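Local structure of macromomycin (Streptomyces macromomyceticus, 2MCM) at residues P2-T7 / A95-D100; A37-G42 / A74-D79; A48-D53 / A64-H69. The protein binds non-covalently the cytotoxic chromophore of the antibiotic auromomycin, which intercalates weakly into DNA and causes single- and double-strand breaks. One frame throughout, in Å; residues are numbered along the deposited sequence. Where two conformers were deposited one is given.

Contact 1: P2-T7 / A95-D100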
# COMPACT_ATOMS: atom_id res chain seq x y z
N PRO A 2 4.90 -11.78 -8.21
CA PRO A 2 4.21 -10.50 -8.02
C PRO A 2 4.79 -9.30 -8.71
O PRO A 2 5.99 -9.01 -8.65
CB PRO A 2 4.06 -10.28 -6.52
CG PRO A 2 4.42 -11.58 -5.90
CD PRO A 2 5.19 -12.40 -6.92
N GLY A 3 3.87 -8.52 -9.31
CA GLY A 3 4.28 -7.26 -9.95
C GLY A 3 3.06 -6.29 -9.66
O GLY A 3 1.95 -6.82 -9.61
N VAL A 4 3.42 -5.04 -9.53
CA VAL A 4 2.29 -4.09 -9.25
C VAL A 4 2.56 -2.82 -10.07
O VAL A 4 3.72 -2.44 -10.29
CB VAL A 4 2.26 -3.75 -7.74
CG1 VAL A 4 3.36 -2.75 -7.39
CG2 VAL A 4 0.89 -3.20 -7.35
N THR A 5 1.50 -2.17 -10.43
CA THR A 5 1.54 -0.87 -11.11
C THR A 5 0.51 0.01 -10.34
O THR A 5 -0.52 -0.54 -9.97
CB THR A 5 1.07 -1.08 -12.60
OG1 THR A 5 1.53 0.21 -13.19
CG2 THR A 5 -0.38 -1.31 -12.81
N VAL A 6 0.89 1.20 -10.03
CA VAL A 6 -0.03 2.18 -9.34
C VAL A 6 -0.24 3.33 -10.32
O VAL A 6 0.77 3.90 -10.78
CB VAL A 6 0.59 2.62 -8.06
CG1 VAL A 6 -0.28 3.70 -7.33
CG2 VAL A 6 0.89 1.50 -7.07
N THR A 7 -1.52 3.61 -10.61
CA THR A 7 -1.77 4.69 -11.58
C THR A 7 -2.83 5.68 -11.09
O THR A 7 -3.89 5.19 -10.71
CB THR A 7 -2.43 4.00 -12.87
OG1 THR A 7 -1.50 2.99 -13.33
CG2 THR A 7 -2.70 5.07 -13.94
N ALA A 95 2.50 2.67 -2.33
CA ALA A 95 1.20 1.99 -2.40
C ALA A 95 1.56 0.57 -2.91
O ALA A 95 2.42 0.41 -3.80
CB ALA A 95 0.22 2.68 -3.35
N GLY A 96 0.92 -0.45 -2.31
CA GLY A 96 1.28 -1.79 -2.80
C GLY A 96 0.42 -2.79 -2.08
O GLY A 96 -0.61 -2.38 -1.47
N LEU A 97 0.73 -4.05 -2.15
CA LEU A 97 -0.03 -5.11 -1.51
C LEU A 97 0.86 -6.26 -1.04
O LEU A 97 1.93 -6.43 -1.62
CB LEU A 97 -1.12 -5.52 -2.50
CG LEU A 97 -0.78 -6.37 -3.70
CD1 LEU A 97 -2.01 -6.80 -4.47
CD2 LEU A 97 0.25 -5.74 -4.61
N GLY A 98 0.41 -6.91 0.03
CA GLY A 98 1.24 -8.04 0.51
C GLY A 98 0.33 -8.99 1.26
O GLY A 98 -0.69 -8.59 1.84
N SER A 99 0.72 -10.25 1.29
CA SER A 99 -0.02 -11.29 2.02
C SER A 99 0.59 -11.43 3.42
O SER A 99 1.53 -10.76 3.78
CB SER A 99 0.04 -12.60 1.24
OG SER A 99 1.41 -13.12 1.43
N ASP A 100 -0.00 -12.35 4.20
CA ASP A 100 0.50 -12.58 5.57
C ASP A 100 1.92 -13.17 5.55
O ASP A 100 2.56 -13.09 6.61
CB ASP A 100 -0.48 -13.43 6.36
CG ASP A 100 -1.76 -12.62 6.65
OD1 ASP A 100 -1.66 -11.41 6.90
OD2 ASP A 100 -2.86 -13.20 6.68

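Contact 2: A37-G42 / A74-D79. Unlike the reference sequence in segment 74-79: D79 (reference Asn). With CA (calcium ion), chain B.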
# COMPACT_ATOMS: atom_id res chain seq x y z
N ALA A 37 5.12 3.41 4.63
CA ALA A 37 6.43 4.08 4.58
C ALA A 37 7.27 3.35 5.63
O ALA A 37 6.76 2.67 6.47
CB ALA A 37 6.32 5.55 5.00
N VAL A 38 8.59 3.57 5.50
CA VAL A 38 9.51 2.99 6.52
C VAL A 38 9.58 4.06 7.62
O VAL A 38 10.03 5.21 7.40
CB VAL A 38 10.90 2.68 5.89
CG1 VAL A 38 11.85 2.30 7.04
CG2 VAL A 38 10.83 1.56 4.89
N VAL A 39 9.07 3.66 8.80
CA VAL A 39 9.05 4.66 9.89
C VAL A 39 10.37 4.60 10.65
O VAL A 39 10.88 5.61 11.11
CB VAL A 39 7.76 4.60 10.71
CG1 VAL A 39 6.59 5.01 9.76
CG2 VAL A 39 7.46 3.33 11.41
N GLU A 40 10.86 3.38 10.73
CA GLU A 40 12.14 3.08 11.37
C GLU A 40 12.72 1.87 10.67
O GLU A 40 12.03 0.90 10.29
CB GLU A 40 11.98 2.86 12.88
CG GLU A 40 11.14 3.91 13.59
CD GLU A 40 11.49 4.39 14.96
OE1 GLU A 40 12.62 4.60 15.35
OE2 GLU A 40 10.44 4.62 15.67
N PRO A 41 14.05 1.96 10.52
CA PRO A 41 14.76 0.90 9.80
C PRO A 41 14.21 -0.42 10.26
O PRO A 41 14.12 -0.67 11.48
CB PRO A 41 16.22 1.24 10.11
CG PRO A 41 16.18 2.79 10.11
CD PRO A 41 14.90 3.10 10.87
N GLY A 42 13.76 -1.22 9.32
CA GLY A 42 13.17 -2.54 9.55
C GLY A 42 11.71 -2.51 9.97
O GLY A 42 11.07 -3.60 10.10
N ALA A 74 0.41 6.46 10.91
CA ALA A 74 0.85 5.08 10.60
C ALA A 74 0.62 4.15 11.79
O ALA A 74 0.75 4.63 12.93
CB ALA A 74 2.34 5.15 10.28
N VAL A 75 0.27 2.91 11.46
CA VAL A 75 0.15 1.86 12.50
C VAL A 75 1.27 0.81 12.15
O VAL A 75 1.57 0.73 10.93
CB VAL A 75 -1.22 1.25 12.64
CG1 VAL A 75 -2.28 2.35 12.84
CG2 VAL A 75 -1.62 0.46 11.40
N VAL A 76 1.82 0.22 13.20
CA VAL A 76 2.90 -0.80 12.96
C VAL A 76 2.56 -2.12 13.60
O VAL A 76 1.81 -2.20 14.60
CB VAL A 76 4.22 -0.22 13.56
CG1 VAL A 76 4.74 0.97 12.77
CG2 VAL A 76 4.11 0.10 15.04
N GLY A 77 3.10 -3.22 13.08
CA GLY A 77 2.90 -4.55 13.67
C GLY A 77 1.58 -5.13 13.22
O GLY A 77 0.83 -4.52 12.46
N ALA A 78 1.30 -6.32 13.76
CA ALA A 78 0.06 -7.05 13.40
C ALA A 78 -1.15 -6.65 14.20
O ALA A 78 -2.30 -6.88 13.79
CB ALA A 78 0.35 -8.55 13.54
N ASP A 79 -0.91 -6.02 15.32
CA ASP A 79 -2.04 -5.58 16.19
C ASP A 79 -2.45 -4.16 15.83
O ASP A 79 -3.42 -3.60 16.40
CB ASP A 79 -1.77 -5.98 17.63
CG ASP A 79 -1.45 -7.48 17.71
OD1 ASP A 79 -2.31 -8.38 17.72
OD2 ASP A 79 -0.24 -7.79 17.73
CA CA B . 11.65 5.33 17.57
O HOH W 1 14.12 5.39 17.13

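Contact 3: A48-D53 / A64-H69. With MRD ((4R)-2-methylpentane-2,4-diol), chain D.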
# COMPACT_ATOMS: atom_id res chain seq x y z
N ALA A 48 -4.02 2.51 8.35
CA ALA A 48 -5.05 1.49 8.55
C ALA A 48 -6.41 2.06 8.14
O ALA A 48 -7.26 1.19 7.89
CB ALA A 48 -5.07 1.06 10.05
N THR A 49 -6.57 3.35 8.03
CA THR A 49 -7.93 3.87 7.65
C THR A 49 -8.24 3.68 6.21
O THR A 49 -9.45 3.63 5.84
CB THR A 49 -8.07 5.39 8.08
OG1 THR A 49 -7.29 6.20 7.16
CG2 THR A 49 -7.63 5.60 9.53
N THR A 50 -7.25 3.57 5.33
CA THR A 50 -7.54 3.42 3.93
C THR A 50 -7.18 2.03 3.35
O THR A 50 -7.42 1.78 2.20
CB THR A 50 -6.85 4.52 3.03
OG1 THR A 50 -5.42 4.42 3.39
CG2 THR A 50 -7.31 5.97 3.34
N SER A 51 -6.62 1.19 4.22
CA SER A 51 -6.20 -0.14 3.69
C SER A 51 -7.39 -1.02 3.45
O SER A 51 -8.51 -0.79 4.03
CB SER A 51 -5.25 -0.69 4.76
OG SER A 51 -4.77 -1.94 4.35
N THR A 52 -7.26 -1.98 2.57
CA THR A 52 -8.36 -2.87 2.27
C THR A 52 -7.86 -4.26 1.97
O THR A 52 -6.64 -4.34 1.59
CB THR A 52 -9.20 -2.28 1.10
OG1 THR A 52 -10.40 -3.15 1.13
CG2 THR A 52 -8.49 -2.35 -0.25
N ASP A 53 -8.63 -5.28 2.01
CA ASP A 53 -8.20 -6.67 1.69
C ASP A 53 -8.85 -7.11 0.43
O ASP A 53 -10.12 -6.95 0.29
CB ASP A 53 -8.58 -7.68 2.81
CG ASP A 53 -7.66 -7.61 3.98
OD1 ASP A 53 -6.67 -6.91 4.01
OD2 ASP A 53 -7.96 -8.33 4.98
N ALA A 64 -7.46 -2.84 -7.59
CA ALA A 64 -8.15 -2.17 -6.50
C ALA A 64 -7.92 -0.68 -6.48
O ALA A 64 -6.87 -0.16 -6.84
CB ALA A 64 -7.61 -2.73 -5.16
N GLN A 65 -8.93 0.01 -5.96
CA GLN A 65 -8.85 1.47 -5.76
C GLN A 65 -8.34 1.70 -4.36
O GLN A 65 -8.84 1.03 -3.41
CB GLN A 65 -10.24 2.15 -5.96
CG GLN A 65 -10.65 2.07 -7.43
CD GLN A 65 -11.82 3.03 -7.69
OE1 GLN A 65 -12.40 3.71 -6.83
NE2 GLN A 65 -12.16 3.02 -8.97
N LEU A 66 -7.49 2.66 -4.16
CA LEU A 66 -6.93 3.03 -2.90
C LEU A 66 -6.91 4.56 -2.76
O LEU A 66 -6.39 5.18 -3.68
CB LEU A 66 -5.47 2.43 -2.78
CG LEU A 66 -4.73 2.82 -1.53
CD1 LEU A 66 -5.29 2.22 -0.27
CD2 LEU A 66 -3.23 2.44 -1.65
N LYS A 67 -7.45 5.07 -1.66
CA LYS A 67 -7.38 6.55 -1.49
C LYS A 67 -6.07 6.88 -0.79
O LYS A 67 -5.84 6.30 0.34
CB LYS A 67 -8.62 6.99 -0.69
CG LYS A 67 -8.77 8.52 -0.86
CD LYS A 67 -10.05 9.04 -0.17
CE LYS A 67 -11.30 8.41 -0.78
NZ LYS A 67 -12.57 9.10 -0.23
N VAL A 68 -5.25 7.75 -1.30
CA VAL A 68 -3.96 8.08 -0.65
C VAL A 68 -3.97 9.48 -0.08
O VAL A 68 -4.75 10.36 -0.52
CB VAL A 68 -2.74 7.93 -1.62
CG1 VAL A 68 -2.61 6.46 -2.01
CG2 VAL A 68 -2.86 8.87 -2.81
N HIS A 69 -3.14 9.70 0.90
CA HIS A 69 -3.06 10.99 1.59
C HIS A 69 -1.60 11.40 1.77
O HIS A 69 -0.69 10.58 1.89
CB HIS A 69 -3.74 10.90 2.98
CG HIS A 69 -5.22 10.54 2.89
ND1 HIS A 69 -5.76 9.33 2.89
CD2 HIS A 69 -6.25 11.43 2.71
CE1 HIS A 69 -7.09 9.42 2.75
NE2 HIS A 69 -7.40 10.71 2.64
C1 MRD D . -10.60 3.28 -1.06
C2 MRD D . -10.10 2.59 0.11
O2 MRD D . -8.94 3.37 0.25
CM MRD D . -9.92 1.08 -0.15
C3 MRD D . -10.98 2.67 1.30
C4 MRD D . -11.55 4.02 1.67
O4 MRD D . -10.48 4.90 2.12
C5 MRD D . -12.45 3.78 2.89
O HOH W 2 -4.04 7.01 3.13

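Contact 1: P2-T7 / A95-D100
V4 and V6 of strand 3-7 meet L97 and A95 of strand 93-98 across the core between the two sheets of the immunoglobulin-like beta sandwich of the neocarzinostatin family. The side-chain contacts are apolar. In the given conformers, V4 CG2 comes within 3.8 Å of L97 CD2, the two chains lying alongside each other and pointing opposite ways. L97, whose CB does not aim at the opposing strand, brings CD2 across by the reach of its longer chain. At G96 no side chain intervenes between the two pairs. Further along, V6 straddles the small A95 with both branches. V6 CG1, anti to the backbone N at chi1 177°, is 4.1 Å from A95 CB; V6 CG2 lies 4.0 Å from A95 CB and 3.8 Å from A95 O.

No hydrogen bond joins the segments: V4 and G96, nearest in register, have their CA atoms 6.9 Å apart, wider than the spacing of paired strands, yet a close approach that the small G96 and A95 permit. Each strand has its own partners within its sheet, T5 bonding through its backbone to S21 and G96 to G34. One bond does cross between the sheets: Q107 OE1, from strand 104-109 beside strand 93-98, accepts the N-H of V6.

Contact 2: A37-G42 / A74-D79
V39 reaches A74 and V76 through the two branches of one short side chain. The side chain sets out toward segment 74-79, and the fork at CB divides the work. CG1, anti to the carbonyl carbon at chi1 -65°, turns to the A74 methyl, with V39 CG1 and A74 CB 4.3 Å apart. CG2 turns to the next inward residue of strand 71-76: V39 CG2 is 3.8 Å from V76 CG1, the two valines meeting at a slant. No hydrogen bond joins the segments, and the 8.2 Å between the CA atoms of V39 and A74 is too wide for paired strands.

V39 and E40 form a classic beta bulge, both facing V43, where strand 30-40 turns a corner before the hairpin into strand 43-47. The small subdomain of the neocarzinostatin fold has two antiparallel ribbons, the end of strand 30-40 with 43-47, and 71-76 with 81-87. V39 of the first faces the second, packing also on W83 and V86; in relatives the cleft between barrel and ribbons holds the chromophore.

E40, which does not touch segment 74-79, binds a calcium ion through both carboxylate oxygens, E40 OE1 at 2.5 Å and OE2 at 2.4 Å from the metal. Water 1 is a further ligand, and E40 OE2 also accepts a hydrogen bond from NE1 of W83.

Contact 3: A48-D53 / A64-H69
The imidazole of H69 meets T50 at its edge: the T50 methyl lies near the ring plane, with CG2 3.5 Å from H69 CE1. Water 2 sits at the same rim, also in plane, and is hydrogen-bonded to H69 ND1 at 2.9 Å and to T50 OG1 at 2.9 Å; this water links the ring to the hydroxyl and would help hold its orientation. T50 places both groups there by its first torsion: at chi1 55°, OG1 lies between the backbone N and the carbonyl carbon, with CG2 anti to that carbon.

The same methyl rests on the opposing backbone, T50 CG2 being 3.4 Å from K67 O. Strand 62-68 is an outer strand of the three-stranded sheet of the beta sandwich, and segment 48-53 leads into strand 52-55 of the other sheet, so the contact spans the two sheets. L66 CD1 comes to 3.3 Å from T50 O.

No direct hydrogen bond joins the segments. A methylpentanediol, probably from the crystallisation liquor, bridges them instead: its O2 donates to T50 O at 2.9 Å and accepts from K67 N at 3.0 Å, nearly straight at 174°, while its CM methyl lies against T52 CB.

From the N terminus, strand 3-7 opens the loop that contact 1 closes 88 residues later at strand 93-98, joining the two sheets of the sandwich at their core. Contact 2 is nested within that loop and joins the end of strand 30-40 to strand 71-76 of the second ribbon. Contact 3 is nested again inside contact 2, setting segment 48-53 against strand 62-68, so the three loops nest without crossing. Contacts 1 and 3 touch where A95 CB meets L66 CD2 at 3.9 Å; contacts 2 and 3 touch at V75 CG2 and A48 CB, 3.8 Å apart. Contacts 1 and 2, with centres about 17 Å apart, are linked through neighbouring strands 93-98 and 30-40.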